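Local structure of dihydroxyacetone kinase (Citrobacter freundii, 1UN8) at residues I22-W26 with N27-R31; H159-A162 with G163-E167; I308-E312 with S313-A317. The protein catalyses the ATP-dependent phosphorylation of dihydroxyacetone to dihydroxyacetone phosphate, working as a homodimer with a divalent metal ion as cofactor. All coordinates share one frame; numbering follows the deposited sequence.

In the fold
Local contacts of three kinds punctuate the chain from the N terminus, all within the DhaK domain. Interaction 1 closes the tight loop that leads from helix 12-22 into strand 29-32, the outermost strand, within this chain, of the first mixed sheet. Interaction 2 runs along helix 155-167 and spans successive turns instead of closing a loop. Interaction 3 closes the reversal between strand 301-309, part of the second sheet, and helix 314-319. The contacts follow one another in series, with none nested or crossed. Interactions 2 and 3 nevertheless touch, their centres about 12 Å apart, where I161 packs on I314 and A317 and K160 NZ reaches A317 O, whereas interaction 1 stands apart from both.

Interaction 1. Residues I22-W26 with N27-R31; sequences IASPW and NNLAR
S24 and N27 meet where the chain leaves helix 12-22 and doubles back before a strand begins. The compact part of this contact is built around the hydroxyl of S24. With OG swung anti to its own amide (chi1 174°), it faces the two successive NH groups of N27 and N28. OG lies 2.7 Å from N27 N, but the N-H...O angle of 123° makes the bond weak; the bond from N28 N to OG is longer, at 3.4 Å, and also weak. N27 N is shared, since it also gives a weak bond to S24 O at 3.3 Å. One small side chain thus gathers consecutive amides through two bent, weak bonds. The buried L29 packs against it, its CD1 3.8 Å from S24 OG, while its side chain also packs on I21 of the helix and on S325.

The backbone angles of P25 and W26, together with the S24-N27 bond, are those of a type I beta turn; N27 follows with a left-handed conformation (positive phi, 55°) and directs the chain into strand 29-32. At R31 the sheet continues into a parallel strand of the second subunit.

Packing is sparser at the corner of the turn, where P25 and W26 are exposed. Here the indole leads away from N27-R31, and it is the W26 CB that meets N28 OD1, 3.5 Å away. W26 NE1 and N28 ND2 turn instead to weak bonds with the carbonyls of T324 and E323, while R334 of the second subunit donates to S24 O and P25 O.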
ATOM      1  N   ILE A  22     -16.843   3.846   6.963  1.00 46.87           N
ATOM      2  CA  ILE A  22     -17.126   2.472   7.387  1.00 46.45           C
ATOM      3  C   ILE A  22     -15.967   1.872   8.181  1.00 46.70           C
ATOM      4  O   ILE A  22     -16.172   1.037   9.069  1.00 48.06           O
ATOM      5  CB  ILE A  22     -17.380   1.511   6.183  1.00 47.28           C
ATOM      6  CG1 ILE A  22     -18.600   1.940   5.361  1.00 45.82           C
ATOM      7  CG2 ILE A  22     -17.572   0.097   6.705  1.00 47.15           C
ATOM      8  CD1 ILE A  22     -19.913   1.789   6.085  1.00 51.31           C
ATOM      9  N   ALA A  23     -14.747   2.298   7.867  1.00 46.63           N
ATOM     10  CA  ALA A  23     -13.567   1.755   8.542  1.00 46.95           C
ATOM     11  C   ALA A  23     -12.957   2.672   9.584  1.00 47.38           C
ATOM     12  O   ALA A  23     -11.890   2.371  10.121  1.00 47.60           O
ATOM     13  CB  ALA A  23     -12.510   1.384   7.520  1.00 45.76           C
ATOM     14  N   SER A  24     -13.629   3.783   9.868  1.00 47.70           N
ATOM     15  CA  SER A  24     -13.145   4.742  10.854  1.00 48.25           C
ATOM     16  C   SER A  24     -12.833   4.131  12.220  1.00 49.40           C
ATOM     17  O   SER A  24     -13.720   3.669  12.925  1.00 52.34           O
ATOM     18  CB  SER A  24     -14.167   5.858  11.041  1.00 48.94           C
ATOM     19  OG  SER A  24     -13.765   6.720  12.092  1.00 49.62           O
ATOM     20  N   PRO A  25     -11.564   4.140  12.622  1.00 48.60           N
ATOM     21  CA  PRO A  25     -11.181   3.580  13.914  1.00 49.13           C
ATOM     22  C   PRO A  25     -11.894   4.285  15.072  1.00 50.91           C
ATOM     23  O   PRO A  25     -12.341   3.633  16.012  1.00 52.53           O
ATOM     24  CB  PRO A  25      -9.674   3.822  13.964  1.00 49.27           C
ATOM     25  CG  PRO A  25      -9.276   3.881  12.543  1.00 49.30           C
ATOM     26  CD  PRO A  25     -10.391   4.673  11.916  1.00 49.32           C
ATOM     27  N   TRP A  26     -11.984   5.615  15.006  1.00 51.74           N
ATOM     28  CA  TRP A  26     -12.621   6.399  16.063  1.00 51.59           C
ATOM     29  C   TRP A  26     -14.111   6.637  15.829  1.00 53.02           C
ATOM     30  O   TRP A  26     -14.821   7.103  16.727  1.00 54.01           O
ATOM     31  CB  TRP A  26     -11.935   7.758  16.220  1.00 49.61           C
ATOM     32  CG  TRP A  26     -10.470   7.684  16.452  1.00 49.26           C
ATOM     33  CD1 TRP A  26      -9.491   7.655  15.501  1.00 49.04           C
ATOM     34  CD2 TRP A  26      -9.802   7.596  17.721  1.00 50.07           C
ATOM     35  NE1 TRP A  26      -8.252   7.550  16.096  1.00 48.74           N
ATOM     36  CE2 TRP A  26      -8.413   7.509  17.456  1.00 50.07           C
ATOM     37  CE3 TRP A  26     -10.241   7.577  19.056  1.00 49.19           C
ATOM     38  CZ2 TRP A  26      -7.458   7.402  18.477  1.00 51.12           C
ATOM     39  CZ3 TRP A  26      -9.296   7.470  20.071  1.00 49.78           C
ATOM     40  CH2 TRP A  26      -7.916   7.383  19.775  1.00 51.39           C
ATOM     41  N   ASN A  27     -14.591   6.320  14.634  1.00 52.67           N
ATOM     42  CA  ASN A  27     -15.998   6.538  14.329  1.00 53.49           C
ATOM     43  C   ASN A  27     -16.314   8.012  14.599  1.00 53.65           C
ATOM     44  O   ASN A  27     -17.388   8.359  15.102  1.00 54.97           O
ATOM     45  CB  ASN A  27     -16.874   5.639  15.203  1.00 53.42           C
ATOM     46  CG  ASN A  27     -18.333   5.690  14.806  1.00 54.92           C
ATOM     47  OD1 ASN A  27     -19.220   5.422  15.623  1.00 56.49           O
ATOM     48  ND2 ASN A  27     -18.598   6.051  13.554  1.00 55.04           N
ATOM     49  N   ASN A  28     -15.362   8.871  14.251  1.00 52.24           N
ATOM     50  CA  ASN A  28     -15.493  10.303  14.454  1.00 51.13           C
ATOM     51  C   ASN A  28     -15.654  11.044  13.144  1.00 50.62           C
ATOM     52  O   ASN A  28     -15.414  12.243  13.081  1.00 50.46           O
ATOM     53  CB  ASN A  28     -14.255  10.842  15.154  1.00 52.51           C
ATOM     54  CG  ASN A  28     -12.993  10.658  14.320  1.00 54.84           C
ATOM     55  OD1 ASN A  28     -12.914   9.754  13.484  1.00 56.09           O
ATOM     56  ND2 ASN A  28     -11.996  11.517  14.543  1.00 55.51           N
ATOM     57  N   LEU A  29     -16.055  10.339  12.095  1.00 49.73           N
ATOM     58  CA  LEU A  29     -16.227  10.977  10.801  1.00 49.15           C
ATOM     59  C   LEU A  29     -17.681  10.947  10.369  1.00 49.31           C
ATOM     60  O   LEU A  29     -18.407  10.015  10.688  1.00 51.80           O
ATOM     61  CB  LEU A  29     -15.355  10.268   9.759  1.00 49.00           C
ATOM     62  CG  LEU A  29     -13.894  10.110  10.194  1.00 49.58           C
ATOM     63  CD1 LEU A  29     -13.167   9.150   9.259  1.00 47.69           C
ATOM     64  CD2 LEU A  29     -13.214  11.476  10.236  1.00 48.11           C
ATOM     65  N   ALA A  30     -18.103  11.965   9.636  1.00 48.30           N
ATOM     66  CA  ALA A  30     -19.469  12.028   9.163  1.00 48.84           C
ATOM     67  C   ALA A  30     -19.551  12.829   7.875  1.00 49.66           C
ATOM     68  O   ALA A  30     -18.866  13.841   7.715  1.00 49.65           O
ATOM     69  CB  ALA A  30     -20.356  12.666  10.228  1.00 49.03           C
ATOM     70  N   ARG A  31     -20.380  12.378   6.947  1.00 49.82           N
ATOM     71  CA  ARG A  31     -20.539  13.125   5.715  1.00 52.19           C
ATOM     72  C   ARG A  31     -21.429  14.312   6.055  1.00 53.99           C
ATOM     73  O   ARG A  31     -22.148  14.289   7.051  1.00 55.68           O
ATOM     74  CB  ARG A  31     -21.182  12.261   4.623  1.00 50.09           C
ATOM     75  CG  ARG A  31     -20.324  11.074   4.220  1.00 49.49           C
ATOM     76  CD  ARG A  31     -20.770  10.435   2.912  1.00 48.94           C
ATOM     77  NE  ARG A  31     -20.728  11.363   1.785  1.00 48.44           N
ATOM     78  CZ  ARG A  31     -20.723  10.979   0.515  1.00 49.39           C
ATOM     79  NH1 ARG A  31     -20.750   9.689   0.220  1.00 49.31           N
ATOM     80  NH2 ARG A  31     -20.703  11.877  -0.466  1.00 50.89           N
TER

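Interaction 2. Residues H159-A162 with G163-E167; sequences HKIA and GYFAE
Between H159-A162 and G163-E167 the backbone is plain alpha helix, with four consecutive i to i+4 bonds crossing from one segment to the other. The bond from G163 N to H159 O is short at 2.7 Å, and those from Y164 N to K160 O and from A166 N to A162 O measure 3.1 Å and 3.0 Å. At F165 N to I161 O the separation widens to 3.4 Å and the bond is weak. The same carbonyl has an aromatic neighbour: F165 CD2 approaches I161 O to 3.3 Å.

Among the side chains, I161 and F165 lie alongside each other and point the same way, as expected of residues one helical turn apart. I161 CG2 comes within 4.2 Å of F165 CE2. A face of F165 is covered by its sequence neighbour, with Y164 CD2 lying 3.8 Å above the ring plane and over its centre.

Beyond the segments, F165 meets Y170 edge-to-face, A162 and A166 settle on V53 of strand 52-59, and E167 forms a salt bridge with R43. H159 NE2 bonds to H65 ND1, not far from the substrate-binding K109. K160 NZ reaches the carbonyls of A317 and T320, with W327 supplying a cation-pi contact, a setting in which the buried ammonium would probably keep its positive charge.

Within the contact itself the division of labour is clear: the four backbone carbonyls from H159 to A162 are taken up by the helical bonds, and what the I161 and F165 side chains add is purely apolar packing.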
ATOM      1  N   HIS A 159      -0.682  19.945   8.782  1.00 46.16           N
ATOM      2  CA  HIS A 159      -1.971  19.728   9.435  1.00 46.44           C
ATOM      3  C   HIS A 159      -1.716  19.434  10.915  1.00 45.35           C
ATOM      4  O   HIS A 159      -2.393  19.954  11.790  1.00 44.23           O
ATOM      5  CB  HIS A 159      -2.716  18.526   8.830  1.00 46.37           C
ATOM      6  CG  HIS A 159      -3.272  18.764   7.460  1.00 46.53           C
ATOM      7  ND1 HIS A 159      -3.340  20.017   6.888  1.00 47.18           N
ATOM      8  CD2 HIS A 159      -3.858  17.916   6.580  1.00 45.82           C
ATOM      9  CE1 HIS A 159      -3.947  19.930   5.716  1.00 46.85           C
ATOM     10  NE2 HIS A 159      -4.273  18.667   5.508  1.00 45.63           N
ATOM     11  N   LYS A 160      -0.722  18.593  11.170  1.00 45.91           N
ATOM     12  CA  LYS A 160      -0.370  18.177  12.521  1.00 47.60           C
ATOM     13  C   LYS A 160      -0.090  19.348  13.453  1.00 49.08           C
ATOM     14  O   LYS A 160      -0.603  19.409  14.571  1.00 49.34           O
ATOM     15  CB  LYS A 160       0.859  17.263  12.478  1.00 46.98           C
ATOM     16  CG  LYS A 160       1.067  16.432  13.739  1.00 46.29           C
ATOM     17  CD  LYS A 160      -0.168  15.577  14.032  1.00 45.09           C
ATOM     18  CE  LYS A 160       0.047  14.687  15.248  1.00 44.57           C
ATOM     19  NZ  LYS A 160       0.258  15.468  16.501  1.00 44.03           N
ATOM     20  N   ILE A 161       0.748  20.269  12.997  1.00 50.53           N
ATOM     21  CA  ILE A 161       1.098  21.438  13.789  1.00 51.17           C
ATOM     22  C   ILE A 161      -0.101  22.370  13.951  1.00 51.22           C
ATOM     23  O   ILE A 161      -0.390  22.837  15.058  1.00 50.66           O
ATOM     24  CB  ILE A 161       2.286  22.182  13.140  1.00 51.45           C
ATOM     25  CG1 ILE A 161       3.593  21.518  13.584  1.00 52.23           C
ATOM     26  CG2 ILE A 161       2.236  23.659  13.474  1.00 49.19           C
ATOM     27  CD1 ILE A 161       4.142  22.083  14.877  1.00 57.85           C
ATOM     28  N   ALA A 162      -0.797  22.640  12.855  1.00 50.19           N
ATOM     29  CA  ALA A 162      -1.960  23.501  12.918  1.00 51.59           C
ATOM     30  C   ALA A 162      -2.971  22.920  13.907  1.00 53.07           C
ATOM     31  O   ALA A 162      -3.537  23.636  14.737  1.00 52.98           O
ATOM     32  CB  ALA A 162      -2.588  23.620  11.539  1.00 51.50           C
ATOM     33  N   GLY A 163      -3.187  21.611  13.810  1.00 53.37           N
ATOM     34  CA  GLY A 163      -4.137  20.947  14.679  1.00 55.28           C
ATOM     35  C   GLY A 163      -3.793  21.064  16.149  1.00 55.78           C
ATOM     36  O   GLY A 163      -4.673  21.265  16.987  1.00 56.75           O
ATOM     37  N   TYR A 164      -2.513  20.928  16.464  1.00 55.81           N
ATOM     38  CA  TYR A 164      -2.052  21.018  17.840  1.00 56.45           C
ATOM     39  C   TYR A 164      -2.560  22.304  18.487  1.00 56.50           C
ATOM     40  O   TYR A 164      -3.251  22.267  19.504  1.00 56.94           O
ATOM     41  CB  TYR A 164      -0.527  21.009  17.884  1.00 57.49           C
ATOM     42  CG  TYR A 164       0.033  21.143  19.276  1.00 59.95           C
ATOM     43  CD1 TYR A 164       0.160  20.029  20.105  1.00 60.82           C
ATOM     44  CD2 TYR A 164       0.400  22.391  19.785  1.00 59.89           C
ATOM     45  CE1 TYR A 164       0.637  20.155  21.414  1.00 61.73           C
ATOM     46  CE2 TYR A 164       0.875  22.530  21.092  1.00 61.04           C
ATOM     47  CZ  TYR A 164       0.992  21.408  21.902  1.00 62.11           C
ATOM     48  OH  TYR A 164       1.449  21.534  23.201  1.00 62.83           O
ATOM     49  N   PHE A 165      -2.222  23.436  17.886  1.00 54.86           N
ATOM     50  CA  PHE A 165      -2.625  24.728  18.408  1.00 55.22           C
ATOM     51  C   PHE A 165      -4.128  24.978  18.369  1.00 55.87           C
ATOM     52  O   PHE A 165      -4.691  25.487  19.333  1.00 56.26           O
ATOM     53  CB  PHE A 165      -1.867  25.834  17.670  1.00 55.10           C
ATOM     54  CG  PHE A 165      -0.387  25.834  17.952  1.00 55.23           C
ATOM     55  CD1 PHE A 165       0.106  26.332  19.155  1.00 55.47           C
ATOM     56  CD2 PHE A 165       0.510  25.275  17.047  1.00 55.03           C
ATOM     57  CE1 PHE A 165       1.475  26.269  19.457  1.00 55.57           C
ATOM     58  CE2 PHE A 165       1.880  25.205  17.337  1.00 54.73           C
ATOM     59  CZ  PHE A 165       2.361  25.704  18.547  1.00 55.51           C
ATOM     60  N   ALA A 166      -4.785  24.614  17.272  1.00 56.60           N
ATOM     61  CA  ALA A 166      -6.224  24.827  17.159  1.00 57.44           C
ATOM     62  C   ALA A 166      -7.021  24.108  18.248  1.00 58.65           C
ATOM     63  O   ALA A 166      -7.951  24.686  18.815  1.00 59.48           O
ATOM     64  CB  ALA A 166      -6.717  24.393  15.784  1.00 56.38           C
ATOM     65  N   GLU A 167      -6.665  22.856  18.536  1.00 59.21           N
ATOM     66  CA  GLU A 167      -7.368  22.082  19.560  1.00 60.59           C
ATOM     67  C   GLU A 167      -7.202  22.686  20.940  1.00 60.02           C
ATOM     68  O   GLU A 167      -8.105  22.618  21.769  1.00 60.87           O
ATOM     69  CB  GLU A 167      -6.868  20.631  19.588  1.00 61.14           C
ATOM     70  CG  GLU A 167      -7.453  19.761  18.488  1.00 63.55           C
ATOM     71  CD  GLU A 167      -8.894  19.359  18.757  1.00 64.03           C
ATOM     72  OE1 GLU A 167      -9.602  18.985  17.791  1.00 62.85           O
ATOM     73  OE2 GLU A 167      -9.307  19.401  19.938  1.00 64.82           O
TER

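Interaction 3. Residues I308-E312 with S313-A317; sequences IVLEE and SIEKA
I308 and I314 reach toward each other tip to tip, and they open the apolar part of this contact. I314 CG2 does the work: lying anti to its backbone N, this methyl sits 3.8 Å from I308 CG1 and 3.9 Å from L310 CD2. L310 crosses I314 at about a right angle, and the same CD2 methyl also rests 3.9 Å from E315 CB. I314 CG2 thus packs between I308 and L310, with A182 of helix 172-184 also touching I314.

The backbone bonds define how the chain reverses. E311 to I314 form a type II' beta turn, closed by I314 N to E311 O at 3.2 Å; E312, at the first corner, takes the positive phi (55°) that this turn demands. Just ahead of it, L310 is the centre of an inverse gamma turn with a weak bond from E311 N to V309 O. Strand 301-309 therefore passes into helix 314-319 through two turns in succession, and A317 N bonds to S313 O at 3.0 Å.

Of the charged groups, the exposed E312 leads its carboxylate away from S313-A317, bent at chi2, and both it and E311 touch Y181. E315, only partly exposed, instead extends from CG onward, and its OE1 accepts a hydrogen bond from W287 NE1.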
ATOM      1  N   ILE A 308      11.383  17.501   8.196  1.00 45.16           N
ATOM      2  CA  ILE A 308      10.886  18.680   8.899  1.00 47.78           C
ATOM      3  C   ILE A 308      11.876  19.005  10.020  1.00 49.33           C
ATOM      4  O   ILE A 308      12.265  18.119  10.787  1.00 48.15           O
ATOM      5  CB  ILE A 308       9.493  18.447   9.513  1.00 46.14           C
ATOM      6  CG1 ILE A 308       9.104  19.670  10.332  1.00 45.04           C
ATOM      7  CG2 ILE A 308       9.486  17.191  10.386  1.00 45.82           C
ATOM      8  CD1 ILE A 308       7.771  20.265   9.934  1.00 47.13           C
ATOM      9  N   VAL A 309      12.290  20.268  10.100  1.00 51.51           N
ATOM     10  CA  VAL A 309      13.244  20.705  11.114  1.00 53.36           C
ATOM     11  C   VAL A 309      12.573  20.783  12.472  1.00 54.24           C
ATOM     12  O   VAL A 309      11.526  21.406  12.621  1.00 54.42           O
ATOM     13  CB  VAL A 309      13.829  22.091  10.769  1.00 54.41           C
ATOM     14  CG1 VAL A 309      14.826  22.516  11.838  1.00 53.42           C
ATOM     15  CG2 VAL A 309      14.500  22.047   9.406  1.00 53.55           C
ATOM     16  N   LEU A 310      13.177  20.149  13.466  1.00 55.86           N
ATOM     17  CA  LEU A 310      12.611  20.155  14.803  1.00 58.78           C
ATOM     18  C   LEU A 310      13.075  21.355  15.628  1.00 61.50           C
ATOM     19  O   LEU A 310      13.932  21.237  16.501  1.00 61.53           O
ATOM     20  CB  LEU A 310      12.971  18.853  15.515  1.00 58.00           C
ATOM     21  CG  LEU A 310      12.503  17.578  14.810  1.00 57.77           C
ATOM     22  CD1 LEU A 310      12.989  16.357  15.576  1.00 56.55           C
ATOM     23  CD2 LEU A 310      10.988  17.586  14.705  1.00 56.54           C
ATOM     24  N   GLU A 311      12.514  22.518  15.331  1.00 64.58           N
ATOM     25  CA  GLU A 311      12.839  23.733  16.059  1.00 68.16           C
ATOM     26  C   GLU A 311      11.572  24.178  16.782  1.00 69.35           C
ATOM     27  O   GLU A 311      10.458  23.962  16.299  1.00 68.54           O
ATOM     28  CB  GLU A 311      13.292  24.856  15.105  1.00 69.94           C
ATOM     29  CG  GLU A 311      14.642  24.661  14.393  1.00 72.92           C
ATOM     30  CD  GLU A 311      15.847  24.674  15.332  1.00 75.03           C
ATOM     31  OE1 GLU A 311      15.889  25.541  16.230  1.00 77.81           O
ATOM     32  OE2 GLU A 311      16.762  23.832  15.165  1.00 74.65           O
ATOM     33  N   GLU A 312      11.749  24.785  17.948  1.00 70.65           N
ATOM     34  CA  GLU A 312      10.629  25.298  18.719  1.00 71.24           C
ATOM     35  C   GLU A 312       9.557  24.260  19.035  1.00 70.44           C
ATOM     36  O   GLU A 312       9.841  23.137  19.459  1.00 70.03           O
ATOM     37  CB  GLU A 312       9.984  26.471  17.966  1.00 74.02           C
ATOM     38  CG  GLU A 312      10.965  27.538  17.453  1.00 79.10           C
ATOM     39  CD  GLU A 312      11.639  28.335  18.569  1.00 82.56           C
ATOM     40  OE1 GLU A 312      10.917  28.945  19.396  1.00 83.60           O
ATOM     41  OE2 GLU A 312      12.892  28.357  18.617  1.00 84.12           O
ATOM     42  N   SER A 313       8.315  24.663  18.802  1.00 69.47           N
ATOM     43  CA  SER A 313       7.149  23.842  19.071  1.00 69.04           C
ATOM     44  C   SER A 313       6.901  22.685  18.105  1.00 68.51           C
ATOM     45  O   SER A 313       6.066  21.824  18.376  1.00 69.54           O
ATOM     46  CB  SER A 313       5.912  24.741  19.102  1.00 69.46           C
ATOM     47  OG  SER A 313       6.029  25.737  20.100  1.00 70.52           O
ATOM     48  N   ILE A 314       7.610  22.657  16.981  1.00 66.77           N
ATOM     49  CA  ILE A 314       7.401  21.604  15.994  1.00 63.68           C
ATOM     50  C   ILE A 314       7.376  20.201  16.604  1.00 61.62           C
ATOM     51  O   ILE A 314       6.361  19.512  16.536  1.00 60.00           O
ATOM     52  CB  ILE A 314       8.484  21.654  14.855  1.00 64.22           C
ATOM     53  CG1 ILE A 314       8.276  22.894  13.979  1.00 62.98           C
ATOM     54  CG2 ILE A 314       8.408  20.400  13.994  1.00 61.01           C
ATOM     55  CD1 ILE A 314       6.953  22.922  13.262  1.00 65.28           C
ATOM     56  N   GLU A 315       8.489  19.785  17.203  1.00 60.18           N
ATOM     57  CA  GLU A 315       8.577  18.445  17.777  1.00 59.27           C
ATOM     58  C   GLU A 315       7.487  18.131  18.796  1.00 58.18           C
ATOM     59  O   GLU A 315       6.927  17.038  18.796  1.00 57.13           O
ATOM     60  CB  GLU A 315       9.950  18.231  18.412  1.00 58.40           C
ATOM     61  CG  GLU A 315      10.203  16.789  18.791  1.00 58.89           C
ATOM     62  CD  GLU A 315      11.515  16.600  19.514  1.00 59.58           C
ATOM     63  OE1 GLU A 315      11.992  15.451  19.626  1.00 59.75           O
ATOM     64  OE2 GLU A 315      12.066  17.609  19.985  1.00 60.52           O
ATOM     65  N   LYS A 316       7.197  19.087  19.669  1.00 58.37           N
ATOM     66  CA  LYS A 316       6.167  18.901  20.683  1.00 58.34           C
ATOM     67  C   LYS A 316       4.853  18.571  19.992  1.00 56.50           C
ATOM     68  O   LYS A 316       4.166  17.620  20.359  1.00 55.39           O
ATOM     69  CB  LYS A 316       6.012  20.181  21.515  1.00 61.22           C
ATOM     70  CG  LYS A 316       4.934  20.118  22.588  1.00 63.64           C
ATOM     71  CD  LYS A 316       4.684  21.492  23.216  1.00 66.61           C
ATOM     72  CE  LYS A 316       5.930  22.035  23.917  1.00 69.21           C
ATOM     73  NZ  LYS A 316       5.692  23.320  24.646  1.00 69.28           N
ATOM     74  N   ALA A 317       4.525  19.358  18.972  1.00 54.94           N
ATOM     75  CA  ALA A 317       3.292  19.186  18.214  1.00 55.40           C
ATOM     76  C   ALA A 317       3.222  17.896  17.388  1.00 55.49           C
ATOM     77  O   ALA A 317       2.144  17.326  17.206  1.00 55.15           O
ATOM     78  CB  ALA A 317       3.076  20.394  17.312  1.00 53.54           C
TER